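Cupin type-2 domain-containing protein (Streptococcus pyogenes, PDB 1YHF) is of unknown function but has the small beta-barrel architecture of a cupin, a family whose members often bind metals or small ligands. Local coordinates at residues L18-R32 against I42-G54. Sequence-based numbering, arbitrary orientation.
Sequences LTQEVMIEQDQMLSR and ITVFSLDKGQEIG
Strand 29-32 pairs antiparallel with strand 42-47: L30 and S46 exchange two backbone hydrogen bonds, as do R32 and V44, and D48 N extends the pairing to Q28 O (3.1 Å). Beyond it the type II turn 25-28 is held by D48, whose CG stands anti to the backbone N (chi1 -162°), carrying OD2 to D27 N at 2.8 Å in a nearly straight bond on the anti side, tilted out of the carboxylate plane. The buried S46 hydroxyl donates to M23 O (2.7 Å) from above the carbonyl plane, and accepts from a water that also joins E25 N and Q28 O. These strands form the edge hairpin of a cupin sheet, with strand 104-111 next to 40-47. On the V44 and S46 face lies segment 18-24: V22 CG2 meets V44 CG1 at 3.6 Å, and I24 CG2 touches D48 OD1, the two side chains crossing at about a right angle. R32 grips E21 O with NE and NH2. On the other face, selenomethionine M29 runs beside L47 and, bent at chi3 (75°), brings SE to I53 CG1 (3.9 Å) and obliquely to the F45 ring, a Met-aromatic contact. T43 CG2 sits over one face of that ring, toward its rim, and touches S31 CB (3.7 Å).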
loop_
_atom_site.group_PDB
_atom_site.type_symbol
_atom_site.label_atom_id
_atom_site.label_comp_id
_atom_site.label_asym_id
_atom_site.label_seq_id
_atom_site.Cartn_x
_atom_site.Cartn_y
_atom_site.Cartn_z
ATOM N N LEU A 18 -10.581 -5.850 -4.623
ATOM C CA LEU A 18 -9.878 -5.045 -3.612
ATOM C C LEU A 18 -10.178 -3.541 -3.677
ATOM O O LEU A 18 -10.164 -2.873 -2.655
ATOM C CB LEU A 18 -8.357 -5.302 -3.621
ATOM C CG LEU A 18 -7.824 -6.690 -3.228
ATOM C CD1 LEU A 18 -6.312 -6.734 -3.432
ATOM C CD2 LEU A 18 -8.166 -7.096 -1.768
ATOM N N THR A 19 -10.439 -3.017 -4.875
ATOM C CA THR A 19 -10.817 -1.596 -5.028
ATOM C C THR A 19 -12.208 -1.301 -4.455
ATOM O O THR A 19 -12.580 -0.134 -4.294
ATOM C CB THR A 19 -10.752 -1.084 -6.509
ATOM O OG1 THR A 19 -11.756 -1.733 -7.307
ATOM C CG2 THR A 19 -9.386 -1.323 -7.104
ATOM N N GLN A 20 -12.976 -2.350 -4.164
ATOM C CA GLN A 20 -14.243 -2.173 -3.455
ATOM C C GLN A 20 -14.087 -2.365 -1.954
ATOM O O GLN A 20 -14.961 -1.962 -1.200
ATOM C CB GLN A 20 -15.352 -3.104 -3.982
ATOM C CG GLN A 20 -15.627 -3.018 -5.481
ATOM C CD GLN A 20 -15.874 -1.603 -5.994
ATOM O OE1 GLN A 20 -16.889 -0.974 -5.661
ATOM N NE2 GLN A 20 -14.950 -1.100 -6.838
ATOM N N GLU A 21 -12.987 -2.980 -1.531
ATOM C CA GLU A 21 -12.746 -3.255 -0.120
ATOM C C GLU A 21 -12.251 -2.012 0.608
ATOM O O GLU A 21 -12.395 -1.919 1.826
ATOM C CB GLU A 21 -11.734 -4.398 0.073
ATOM C CG GLU A 21 -12.205 -5.777 -0.408
ATOM C CD GLU A 21 -13.348 -6.350 0.410
ATOM O OE1 GLU A 21 -13.209 -6.501 1.645
ATOM O OE2 GLU A 21 -14.393 -6.670 -0.197
ATOM N N VAL A 22 -11.641 -1.083 -0.133
ATOM C CA VAL A 22 -11.151 0.180 0.422
ATOM C C VAL A 22 -11.536 1.330 -0.514
ATOM O O VAL A 22 -10.828 1.639 -1.478
ATOM C CB VAL A 22 -9.612 0.162 0.723
ATOM C CG1 VAL A 22 -9.224 1.372 1.526
ATOM C CG2 VAL A 22 -9.242 -1.051 1.549
HETATM N N MSE A 23 -12.693 1.930 -0.230
HETATM C CA MSE A 23 -13.241 2.987 -1.064
HETATM C C MSE A 23 -12.419 4.276 -0.952
HETATM O O MSE A 23 -11.742 4.507 0.049
HETATM C CB MSE A 23 -14.717 3.220 -0.707
HETATM C CG MSE A 23 -15.569 1.927 -0.832
HETATM SE SE MSE A 23 -15.780 1.405 -2.712
HETATM C CE MSE A 23 -17.234 2.626 -3.100
ATOM N N ILE A 24 -12.433 5.086 -2.006
ATOM C CA ILE A 24 -11.772 6.391 -1.970
ATOM C C ILE A 24 -12.712 7.362 -1.256
ATOM O O ILE A 24 -13.879 7.475 -1.635
ATOM C CB ILE A 24 -11.443 6.904 -3.397
ATOM C CG1 ILE A 24 -10.350 6.042 -4.040
ATOM C CG2 ILE A 24 -11.034 8.368 -3.344
ATOM C CD1 ILE A 24 -10.285 6.105 -5.559
ATOM N N GLU A 25 -12.240 8.042 -0.214
ATOM C CA GLU A 25 -13.123 8.989 0.487
ATOM C C GLU A 25 -12.567 10.401 0.440
ATOM O O GLU A 25 -11.358 10.602 0.618
ATOM C CB GLU A 25 -13.377 8.582 1.951
ATOM C CG GLU A 25 -13.868 7.134 2.187
ATOM C CD GLU A 25 -15.299 6.886 1.714
ATOM O OE1 GLU A 25 -16.054 7.865 1.521
ATOM O OE2 GLU A 25 -15.656 5.702 1.513
ATOM N N GLN A 26 -13.463 11.371 0.237
ATOM C CA GLN A 26 -13.101 12.780 0.071
ATOM C C GLN A 26 -12.146 13.231 1.166
ATOM O O GLN A 26 -12.445 13.077 2.359
ATOM C CB GLN A 26 -14.350 13.695 0.047
ATOM C CG GLN A 26 -15.292 13.490 -1.159
ATOM C CD GLN A 26 -16.332 14.619 -1.321
ATOM O OE1 GLN A 26 -16.023 15.816 -1.123
ATOM N NE2 GLN A 26 -17.565 14.240 -1.703
ATOM N N ASP A 27 -10.997 13.753 0.737
ATOM C CA ASP A 27 -9.954 14.328 1.611
ATOM C C ASP A 27 -9.395 13.410 2.718
ATOM O O ASP A 27 -8.917 13.889 3.759
ATOM C CB ASP A 27 -10.445 15.650 2.211
ATOM C CG ASP A 27 -10.774 16.668 1.150
ATOM O OD1 ASP A 27 -10.097 16.659 0.101
ATOM O OD2 ASP A 27 -11.720 17.453 1.361
ATOM N N GLN A 28 -9.444 12.101 2.469
ATOM C CA GLN A 28 -9.103 11.104 3.474
ATOM C C GLN A 28 -8.262 9.987 2.905
ATOM O O GLN A 28 -8.117 9.855 1.683
ATOM C CB GLN A 28 -10.376 10.498 4.087
ATOM C CG GLN A 28 -11.075 11.442 5.049
ATOM C CD GLN A 28 -12.489 11.007 5.345
ATOM O OE1 GLN A 28 -12.750 10.371 6.369
ATOM N NE2 GLN A 28 -13.408 11.336 4.449
HETATM N N MSE A 29 -7.710 9.206 3.827
HETATM C CA MSE A 29 -6.921 8.023 3.542
HETATM C C MSE A 29 -7.537 6.909 4.359
HETATM O O MSE A 29 -7.868 7.094 5.535
HETATM C CB MSE A 29 -5.466 8.228 3.948
HETATM C CG MSE A 29 -4.609 6.999 3.675
HETATM SE SE MSE A 29 -2.697 7.274 3.952
HETATM C CE MSE A 29 -2.701 7.281 5.927
ATOM N N LEU A 30 -7.699 5.754 3.715
ATOM C CA LEU A 30 -8.319 4.587 4.325
ATOM C C LEU A 30 -7.413 3.402 4.162
ATOM O O LEU A 30 -6.700 3.271 3.162
ATOM C CB LEU A 30 -9.650 4.233 3.648
ATOM C CG LEU A 30 -10.964 4.872 4.032
ATOM C CD1 LEU A 30 -11.090 6.276 3.450
ATOM C CD2 LEU A 30 -12.147 3.994 3.565
ATOM N N SER A 31 -7.462 2.520 5.150
ATOM C CA SER A 31 -6.682 1.328 5.083
ATOM C C SER A 31 -7.406 0.146 5.646
ATOM O O SER A 31 -8.217 0.265 6.577
ATOM C CB SER A 31 -5.279 1.535 5.716
ATOM O OG SER A 31 -5.320 1.667 7.122
ATOM N N ARG A 32 -7.125 -0.995 5.031
ATOM C CA ARG A 32 -7.565 -2.263 5.501
ATOM C C ARG A 32 -6.306 -3.071 5.689
ATOM O O ARG A 32 -5.626 -3.417 4.709
ATOM C CB ARG A 32 -8.479 -2.904 4.463
ATOM C CG ARG A 32 -9.215 -4.104 4.980
ATOM C CD ARG A 32 -10.122 -4.649 3.892
ATOM N NE ARG A 32 -11.310 -3.815 3.647
ATOM C CZ ARG A 32 -12.525 -4.051 4.138
ATOM N NH1 ARG A 32 -12.754 -5.076 4.979
ATOM N NH2 ARG A 32 -13.521 -3.243 3.789
ATOM N N ILE A 42 0.859 -6.299 5.427
ATOM C CA ILE A 42 0.082 -6.248 4.188
ATOM C C ILE A 42 -1.133 -5.357 4.412
ATOM O O ILE A 42 -1.926 -5.595 5.327
ATOM C CB ILE A 42 -0.379 -7.653 3.681
ATOM C CG1 ILE A 42 0.833 -8.565 3.408
ATOM C CG2 ILE A 42 -1.228 -7.494 2.425
ATOM C CD1 ILE A 42 0.475 -9.999 2.968
ATOM N N THR A 43 -1.281 -4.349 3.564
ATOM C CA THR A 43 -2.306 -3.340 3.754
ATOM C C THR A 43 -2.888 -2.928 2.403
ATOM O O THR A 43 -2.147 -2.742 1.444
ATOM C CB THR A 43 -1.757 -2.077 4.474
ATOM O OG1 THR A 43 -0.969 -2.442 5.612
ATOM C CG2 THR A 43 -2.922 -1.210 4.944
ATOM N N VAL A 44 -4.213 -2.796 2.334
ATOM C CA VAL A 44 -4.847 -2.140 1.184
ATOM C C VAL A 44 -5.149 -0.689 1.586
ATOM O O VAL A 44 -5.676 -0.446 2.652
ATOM C CB VAL A 44 -6.141 -2.854 0.771
ATOM C CG1 VAL A 44 -6.654 -2.264 -0.588
ATOM C CG2 VAL A 44 -5.873 -4.341 0.614
ATOM N N PHE A 45 -4.781 0.258 0.737
ATOM C CA PHE A 45 -4.945 1.684 1.023
ATOM C C PHE A 45 -5.823 2.342 -0.027
ATOM O O PHE A 45 -5.868 1.901 -1.170
ATOM C CB PHE A 45 -3.597 2.396 0.927
ATOM C CG PHE A 45 -2.742 2.290 2.152
ATOM C CD1 PHE A 45 -2.949 3.149 3.236
ATOM C CD2 PHE A 45 -1.696 1.375 2.209
ATOM C CE1 PHE A 45 -2.128 3.089 4.373
ATOM C CE2 PHE A 45 -0.882 1.290 3.344
ATOM C CZ PHE A 45 -1.094 2.163 4.431
ATOM N N SER A 46 -6.495 3.422 0.350
ATOM C CA SER A 46 -6.961 4.381 -0.636
ATOM C C SER A 46 -6.537 5.767 -0.159
ATOM O O SER A 46 -6.642 6.062 1.012
ATOM C CB SER A 46 -8.483 4.314 -0.778
ATOM O OG SER A 46 -9.123 4.932 0.320
ATOM N N LEU A 47 -6.081 6.612 -1.074
ATOM C CA LEU A 47 -5.829 8.017 -0.758
ATOM C C LEU A 47 -6.608 8.851 -1.742
ATOM O O LEU A 47 -6.542 8.586 -2.940
ATOM C CB LEU A 47 -4.351 8.346 -0.903
ATOM C CG LEU A 47 -3.325 7.887 0.144
ATOM C CD1 LEU A 47 -3.124 6.359 0.203
ATOM C CD2 LEU A 47 -1.989 8.574 -0.112
ATOM N N ASP A 48 -7.329 9.863 -1.266
ATOM C CA ASP A 48 -7.922 10.838 -2.179
ATOM C C ASP A 48 -6.826 11.678 -2.804
ATOM O O ASP A 48 -5.712 11.773 -2.268
ATOM C CB ASP A 48 -8.917 11.757 -1.453
ATOM C CG ASP A 48 -9.873 12.492 -2.422
ATOM O OD1 ASP A 48 -10.002 12.064 -3.595
ATOM O OD2 ASP A 48 -10.477 13.512 -2.004
ATOM N N LYS A 49 -7.153 12.286 -3.939
ATOM C CA LYS A 49 -6.270 13.206 -4.638
ATOM C C LYS A 49 -5.684 14.239 -3.676
ATOM O O LYS A 49 -6.417 14.831 -2.873
ATOM C CB LYS A 49 -7.037 13.886 -5.781
ATOM C CG LYS A 49 -6.272 14.991 -6.493
ATOM C CD LYS A 49 -6.844 15.294 -7.880
ATOM C CE LYS A 49 -8.166 16.037 -7.773
ATOM N NZ LYS A 49 -8.866 16.095 -9.096
ATOM N N GLY A 50 -4.364 14.433 -3.742
ATOM C CA GLY A 50 -3.692 15.399 -2.877
ATOM C C GLY A 50 -3.238 14.899 -1.515
ATOM O O GLY A 50 -2.527 15.607 -0.796
ATOM N N GLN A 51 -3.613 13.678 -1.153
ATOM C CA GLN A 51 -3.176 13.124 0.116
ATOM C C GLN A 51 -1.735 12.620 -0.015
ATOM O O GLN A 51 -1.250 12.404 -1.124
ATOM C CB GLN A 51 -4.142 12.027 0.608
ATOM C CG GLN A 51 -5.587 12.520 0.811
ATOM C CD GLN A 51 -5.660 13.842 1.557
ATOM O OE1 GLN A 51 -6.242 14.827 1.067
ATOM N NE2 GLN A 51 -5.052 13.887 2.730
ATOM N N GLU A 52 -1.039 12.477 1.105
ATOM C CA GLU A 52 0.326 11.975 1.051
ATOM C C GLU A 52 0.743 11.146 2.258
ATOM O O GLU A 52 0.255 11.334 3.398
ATOM C CB GLU A 52 1.338 13.108 0.792
ATOM C CG GLU A 52 1.667 13.969 1.981
ATOM C CD GLU A 52 2.924 14.813 1.766
ATOM O OE1 GLU A 52 3.685 14.998 2.743
ATOM O OE2 GLU A 52 3.156 15.290 0.625
ATOM N N ILE A 53 1.650 10.216 1.978
ATOM C CA ILE A 53 2.348 9.481 3.008
ATOM C C ILE A 53 3.736 10.102 3.064
ATOM O O ILE A 53 4.472 10.089 2.072
ATOM C CB ILE A 53 2.396 7.979 2.680
ATOM C CG1 ILE A 53 0.965 7.427 2.624
ATOM C CG2 ILE A 53 3.260 7.235 3.699
ATOM C CD1 ILE A 53 0.849 6.040 2.070
ATOM N N GLY A 54 4.053 10.697 4.213
ATOM C CA GLY A 54 5.304 11.407 4.392
ATOM C C GLY A 54 6.516 10.519 4.221
ATOM O O GLY A 54 6.442 9.291 4.401
HETATM O O HOH W 1 -9.524 7.598 0.281
HETATM O O HOH W 2 -8.252 15.242 -1.095
#